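Long-range contact in lovastatin nonaketide synthase mokA (Monascus pilosus, PDB 6AD3), which builds the nonaketide precursor of lovastatin (monacolin K) from malonyl-CoA as an iterative type I polyketide synthase, of which this chain is the condensation domain: residues L250-E263 with A400-R414. The protein carries 1 engineered substitution. Numbering follows the deposited sequence.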
loop_
_atom_site.group_PDB
_atom_site.type_symbol
_atom_site.label_atom_id
_atom_site.label_comp_id
_atom_site.label_asym_id
_atom_site.label_seq_id
_atom_site.Cartn_x
_atom_site.Cartn_y
_atom_site.Cartn_z
ATOM N N LEU A 250 -7.571 19.527 9.568
ATOM C CA LEU A 250 -7.904 20.092 8.257
ATOM C C LEU A 250 -8.911 21.230 8.401
ATOM O O LEU A 250 -8.680 22.326 7.876
ATOM C CB LEU A 250 -8.457 19.017 7.312
ATOM C CG LEU A 250 -9.026 19.531 5.997
ATOM C CD1 LEU A 250 -7.924 20.224 5.205
ATOM C CD2 LEU A 250 -9.655 18.386 5.202
ATOM N N GLU A 251 -10.017 20.987 9.104
ATOM C CA GLU A 251 -11.084 22.011 9.241
ATOM C C GLU A 251 -10.593 23.284 9.927
ATOM O O GLU A 251 -11.083 24.379 9.653
ATOM C CB GLU A 251 -12.282 21.457 10.019
ATOM C CG GLU A 251 -12.996 20.284 9.334
ATOM C CD GLU A 251 -13.943 19.516 10.279
ATOM O OE1 GLU A 251 -13.859 19.688 11.522
ATOM O OE2 GLU A 251 -14.749 18.704 9.783
ATOM N N SER A 252 -9.689 23.135 10.871
ATOM C CA SER A 252 -9.256 24.268 11.700
ATOM C C SER A 252 -8.118 25.056 11.052
ATOM O O SER A 252 -7.602 25.995 11.642
ATOM C CB SER A 252 -8.797 23.769 13.065
ATOM O OG SER A 252 -7.585 23.055 12.947
ATOM N N GLY A 253 -7.658 24.611 9.886
ATOM C CA GLY A 253 -6.666 25.346 9.143
ATOM C C GLY A 253 -5.257 24.918 9.421
ATOM O O GLY A 253 -4.317 25.453 8.847
ATOM N N GLN A 254 -5.098 23.860 10.191
ATOM C CA GLN A 254 -3.779 23.445 10.584
ATOM C C GLN A 254 -3.050 22.616 9.535
ATOM O O GLN A 254 -1.881 22.287 9.714
ATOM C CB GLN A 254 -3.847 22.688 11.884
ATOM C CG GLN A 254 -4.275 23.575 13.018
ATOM C CD GLN A 254 -4.019 22.942 14.348
ATOM O OE1 GLN A 254 -2.958 23.127 14.938
ATOM N NE2 GLN A 254 -4.919 22.077 14.759
ATOM N N MET A 255 -3.763 22.190 8.502
ATOM C CA MET A 255 -3.108 21.569 7.350
ATOM C C MET A 255 -2.836 22.573 6.260
ATOM O O MET A 255 -2.388 22.192 5.184
ATOM C CB MET A 255 -3.957 20.415 6.770
ATOM C CG MET A 255 -3.952 19.169 7.632
ATOM S SD MET A 255 -4.710 17.800 6.714
ATOM C CE MET A 255 -4.687 16.576 8.020
ATOM N N ASP A 256 -3.184 23.849 6.482
ATOM C CA ASP A 256 -3.164 24.802 5.370
ATOM C C ASP A 256 -1.766 25.001 4.818
ATOM O O ASP A 256 -1.602 25.095 3.609
ATOM C CB ASP A 256 -3.776 26.149 5.775
ATOM C CG ASP A 256 -5.300 26.118 5.793
ATOM O OD1 ASP A 256 -5.896 25.097 5.384
ATOM O OD2 ASP A 256 -5.905 27.113 6.245
ATOM N N ALA A 257 -0.752 25.025 5.683
ATOM C CA ALA A 257 0.636 25.208 5.212
ATOM C C ALA A 257 1.137 23.988 4.420
ATOM O O ALA A 257 1.846 24.130 3.393
ATOM C CB ALA A 257 1.559 25.496 6.376
ATOM N N ASP A 258 0.695 22.801 4.829
ATOM C CA ASP A 258 1.043 21.573 4.109
ATOM C C ASP A 258 0.367 21.521 2.762
ATOM O O ASP A 258 1.003 21.208 1.726
ATOM C CB ASP A 258 0.692 20.341 4.942
ATOM C CG ASP A 258 1.498 20.245 6.226
ATOM O OD1 ASP A 258 2.620 20.755 6.281
ATOM O OD2 ASP A 258 0.972 19.703 7.215
ATOM N N LEU A 259 -0.899 21.905 2.736
ATOM C CA LEU A 259 -1.630 22.008 1.493
ATOM C C LEU A 259 -1.006 23.002 0.514
ATOM O O LEU A 259 -0.850 22.692 -0.659
ATOM C CB LEU A 259 -3.087 22.371 1.770
ATOM C CG LEU A 259 -3.941 21.205 2.260
ATOM C CD1 LEU A 259 -5.262 21.749 2.785
ATOM C CD2 LEU A 259 -4.157 20.162 1.183
ATOM N N ALA A 260 -0.528 24.133 1.017
ATOM C CA ALA A 260 0.085 25.136 0.149
ATOM C C ALA A 260 1.404 24.618 -0.411
ATOM O O ALA A 260 1.737 24.884 -1.562
ATOM C CB ALA A 260 0.309 26.458 0.905
ATOM N N TYR A 261 2.126 23.843 0.384
ATOM C CA TYR A 261 3.367 23.224 -0.076
ATOM C C TYR A 261 3.108 22.312 -1.257
ATOM O O TYR A 261 3.745 22.432 -2.300
ATOM C CB TYR A 261 4.013 22.423 1.045
ATOM C CG TYR A 261 5.180 21.596 0.612
ATOM C CD1 TYR A 261 6.438 22.155 0.506
ATOM C CD2 TYR A 261 5.035 20.244 0.311
ATOM C CE1 TYR A 261 7.534 21.386 0.176
ATOM C CE2 TYR A 261 6.131 19.467 -0.054
ATOM C CZ TYR A 261 7.368 20.057 -0.163
ATOM O OH TYR A 261 8.475 19.302 -0.501
ATOM N N TRP A 262 2.142 21.416 -1.115
ATOM C CA TRP A 262 1.840 20.500 -2.216
ATOM C C TRP A 262 1.179 21.191 -3.393
ATOM O O TRP A 262 1.472 20.875 -4.543
ATOM C CB TRP A 262 0.997 19.320 -1.730
ATOM C CG TRP A 262 1.700 18.468 -0.746
ATOM C CD1 TRP A 262 1.440 18.381 0.561
ATOM C CD2 TRP A 262 2.789 17.567 -1.000
ATOM N NE1 TRP A 262 2.304 17.484 1.160
ATOM C CE2 TRP A 262 3.153 17.003 0.221
ATOM C CE3 TRP A 262 3.564 17.272 -2.135
ATOM C CZ2 TRP A 262 4.231 16.117 0.351
ATOM C CZ3 TRP A 262 4.599 16.372 -2.013
ATOM C CH2 TRP A 262 4.903 15.774 -0.781
ATOM N N GLU A 263 0.342 22.195 -3.126
ATOM C CA GLU A 263 -0.334 22.900 -4.194
ATOM C C GLU A 263 0.668 23.685 -5.022
ATOM O O GLU A 263 0.577 23.750 -6.236
ATOM C CB GLU A 263 -1.389 23.851 -3.622
ATOM C CG GLU A 263 -2.665 23.134 -3.217
ATOM C CD GLU A 263 -3.745 24.106 -2.769
ATOM O OE1 GLU A 263 -4.072 25.040 -3.541
ATOM O OE2 GLU A 263 -4.265 23.921 -1.666
ATOM N N ALA A 400 9.456 16.562 1.946
ATOM C CA ALA A 400 8.123 15.985 1.847
ATOM C C ALA A 400 7.624 15.536 3.224
ATOM O O ALA A 400 6.463 15.694 3.526
ATOM C CB ALA A 400 8.100 14.829 0.865
ATOM N N MET A 401 8.508 14.953 4.032
ATOM C CA MET A 401 8.116 14.356 5.304
ATOM C C MET A 401 7.771 15.415 6.350
ATOM O O MET A 401 6.988 15.150 7.275
ATOM C CB MET A 401 9.224 13.432 5.835
ATOM C CG MET A 401 9.391 12.169 5.019
ATOM S SD MET A 401 7.866 11.228 4.847
ATOM C CE MET A 401 7.578 10.730 6.522
ATOM N N GLN A 402 8.154 16.655 6.096
ATOM C CA GLN A 402 7.668 17.753 6.907
ATOM C C GLN A 402 6.208 18.113 6.629
ATOM O O GLN A 402 5.645 18.967 7.301
ATOM C CB GLN A 402 8.567 18.972 6.707
ATOM C CG GLN A 402 9.976 18.737 7.201
ATOM C CD GLN A 402 10.902 19.858 6.817
ATOM O OE1 GLN A 402 10.641 20.587 5.866
ATOM N NE2 GLN A 402 11.987 20.012 7.560
ATOM N N HIS A 403 5.661 17.602 5.529
ATOM C CA HIS A 403 4.330 17.989 5.109
ATOM C C HIS A 403 3.560 16.725 4.805
ATOM O O HIS A 403 2.750 16.708 3.904
ATOM C CB HIS A 403 4.384 18.856 3.840
ATOM C CG HIS A 403 5.253 20.069 3.981
ATOM N ND1 HIS A 403 4.915 21.122 4.795
ATOM C CD2 HIS A 403 6.477 20.357 3.484
ATOM C CE1 HIS A 403 5.875 22.029 4.764
ATOM N NE2 HIS A 403 6.818 21.607 3.946
ATOM N N ALA A 404 3.810 15.681 5.567
ATOM C CA ALA A 404 3.272 14.356 5.222
ATOM C C ALA A 404 1.815 14.100 5.662
ATOM O O ALA A 404 1.271 13.070 5.328
ATOM C CB ALA A 404 4.156 13.263 5.801
ATOM N N ARG A 405 1.248 14.977 6.491
ATOM C CA ARG A 405 -0.031 14.694 7.152
ATOM C C ARG A 405 -1.263 14.889 6.261
ATOM O O ARG A 405 -2.370 14.531 6.640
ATOM C CB ARG A 405 -0.192 15.568 8.375
ATOM C CG ARG A 405 0.766 15.253 9.501
ATOM C CD ARG A 405 0.539 16.235 10.652
ATOM N NE ARG A 405 1.758 16.535 11.400
ATOM C CZ ARG A 405 2.167 15.848 12.461
ATOM N NH1 ARG A 405 1.474 14.796 12.885
ATOM N NH2 ARG A 405 3.273 16.206 13.096
ATOM N N VAL A 406 -1.085 15.405 5.062
ATOM C CA VAL A 406 -2.204 15.632 4.200
ATOM C C VAL A 406 -2.630 14.356 3.454
ATOM O O VAL A 406 -1.869 13.845 2.632
ATOM C CB VAL A 406 -1.891 16.716 3.174
ATOM C CG1 VAL A 406 -3.108 16.981 2.316
ATOM C CG2 VAL A 406 -1.476 17.975 3.882
ATOM N N PRO A 407 -3.860 13.867 3.711
ATOM C CA PRO A 407 -4.342 12.712 2.931
ATOM C C PRO A 407 -4.456 13.078 1.427
ATOM O O PRO A 407 -4.916 14.170 1.095
ATOM C CB PRO A 407 -5.719 12.445 3.519
ATOM C CG PRO A 407 -5.649 12.979 4.926
ATOM C CD PRO A 407 -4.775 14.197 4.815
ATOM N N TYR A 408 -3.883 12.268 0.549
ATOM C CA TYR A 408 -3.690 12.715 -0.853
ATOM C C TYR A 408 -5.043 13.030 -1.530
ATOM O O TYR A 408 -5.122 13.910 -2.381
ATOM C CB TYR A 408 -2.882 11.721 -1.679
ATOM C CG TYR A 408 -3.634 10.487 -2.069
ATOM C CD1 TYR A 408 -3.801 9.434 -1.175
ATOM C CD2 TYR A 408 -4.095 10.324 -3.336
ATOM C CE1 TYR A 408 -4.478 8.270 -1.531
ATOM C CE2 TYR A 408 -4.809 9.172 -3.712
ATOM C CZ TYR A 408 -4.911 8.117 -2.808
ATOM O OH TYR A 408 -5.661 7.027 -3.183
ATOM N N GLY A 409 -6.114 12.332 -1.132
ATOM C CA GLY A 409 -7.436 12.595 -1.709
ATOM C C GLY A 409 -7.910 14.018 -1.449
ATOM O O GLY A 409 -8.587 14.630 -2.296
ATOM N N VAL A 410 -7.546 14.590 -0.300
ATOM C CA VAL A 410 -7.922 15.997 -0.108
ATOM C C VAL A 410 -7.122 16.952 -0.968
ATOM O O VAL A 410 -7.703 17.875 -1.558
ATOM C CB VAL A 410 -8.139 16.495 1.352
ATOM C CG1 VAL A 410 -7.952 15.467 2.408
ATOM C CG2 VAL A 410 -7.503 17.855 1.641
ATOM N N LEU A 411 -5.868 16.614 -1.247
ATOM C CA LEU A 411 -5.085 17.379 -2.257
ATOM C C LEU A 411 -5.699 17.268 -3.634
ATOM O O LEU A 411 -5.869 18.265 -4.357
ATOM C CB LEU A 411 -3.650 16.892 -2.304
ATOM C CG LEU A 411 -2.753 17.674 -3.241
ATOM C CD1 LEU A 411 -2.629 19.128 -2.801
ATOM C CD2 LEU A 411 -1.383 17.038 -3.355
ATOM N N LEU A 412 -5.958 16.052 -4.062
ATOM C CA LEU A 412 -6.543 15.851 -5.360
ATOM C C LEU A 412 -7.816 16.697 -5.560
ATOM O O LEU A 412 -8.012 17.305 -6.623
ATOM C CB LEU A 412 -6.882 14.381 -5.539
ATOM C CG LEU A 412 -5.930 13.498 -6.324
ATOM C CD1 LEU A 412 -4.557 13.992 -6.633
ATOM C CD2 LEU A 412 -5.969 12.050 -5.904
ATOM N N GLU A 413 -8.679 16.703 -4.552
ATOM C CA GLU A 413 -9.931 17.454 -4.626
ATOM C C GLU A 413 -9.656 18.932 -4.723
ATOM O O GLU A 413 -10.222 19.628 -5.579
ATOM C CB GLU A 413 -10.807 17.190 -3.415
ATOM C CG GLU A 413 -12.027 18.113 -3.369
ATOM C CD GLU A 413 -13.101 17.609 -2.429
ATOM O OE1 GLU A 413 -14.284 17.553 -2.838
ATOM O OE2 GLU A 413 -12.758 17.225 -1.298
ATOM N N ARG A 414 -8.741 19.408 -3.902
ATOM C CA ARG A 414 -8.349 20.803 -3.951
ATOM C C ARG A 414 -7.806 21.233 -5.280
ATOM O O ARG A 414 -8.068 22.355 -5.709
ATOM C CB ARG A 414 -7.375 21.133 -2.864
ATOM C CG ARG A 414 -8.046 21.116 -1.518
ATOM C CD ARG A 414 -7.082 21.491 -0.438
ATOM N NE ARG A 414 -6.546 22.813 -0.668
ATOM C CZ ARG A 414 -7.013 23.902 -0.097
ATOM N NH1 ARG A 414 -8.024 23.819 0.775
ATOM N NH2 ARG A 414 -6.409 25.050 -0.317
#
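His403 is held on two sides by helix 256-266. Its ND1 donates to Asp258 OD1 (2.8 Å, 162° at the hydrogen); the oxygen lies in the imidazole plane and is met on its anti side, with carboxylate and ring turned 71° apart. Tyr261, its CG anti to the backbone N, lays its phenol ring over one face of the imidazole in an offset stack, centroids 4.0 Å apart, with His403 CD2 above the centre of the phenol ring; Tyr261 CB adds a CH-pi contact over the same imidazole. Trp262 NE1 donates to the backbone O of His403 at 2.9 Å, nearly in the indole plane, while Trp262 CH2 rests on Ala400 CB. The contact thus clamps the linker between helices 386-401 and 408-414 of the condensation domain against helix 256-266; segment 256-263 of that helix and helix 408-414 cross at -62°, their axes 10.7 Å apart at closest approach. Leu259 CD2 packs on Val406 CG1 (3.5 Å) in the linker and also touches Val410 and Leu411 of helix 408-414, as Val406 CG2 presses against Asp258 CB. At the far end Arg414 grips Glu263 side-on, NE and NH2 both reaching OE2 (2.7 and 2.8 Å) in a salt bridge, and the bend at its chi3 lays one guanidinium face over Leu259 CD1. Met255, its chain extended, carries CE to 4.0 Å from CD of Pro407, the N-cap of helix 408-414. Farther out, Tyr261 OH is hydrogen-bonded to Glu399, Asn371 ties down the Val406 carbonyl and the Tyr408 amide, and Pro374 of strand 371-377 backs Trp262 and Leu411.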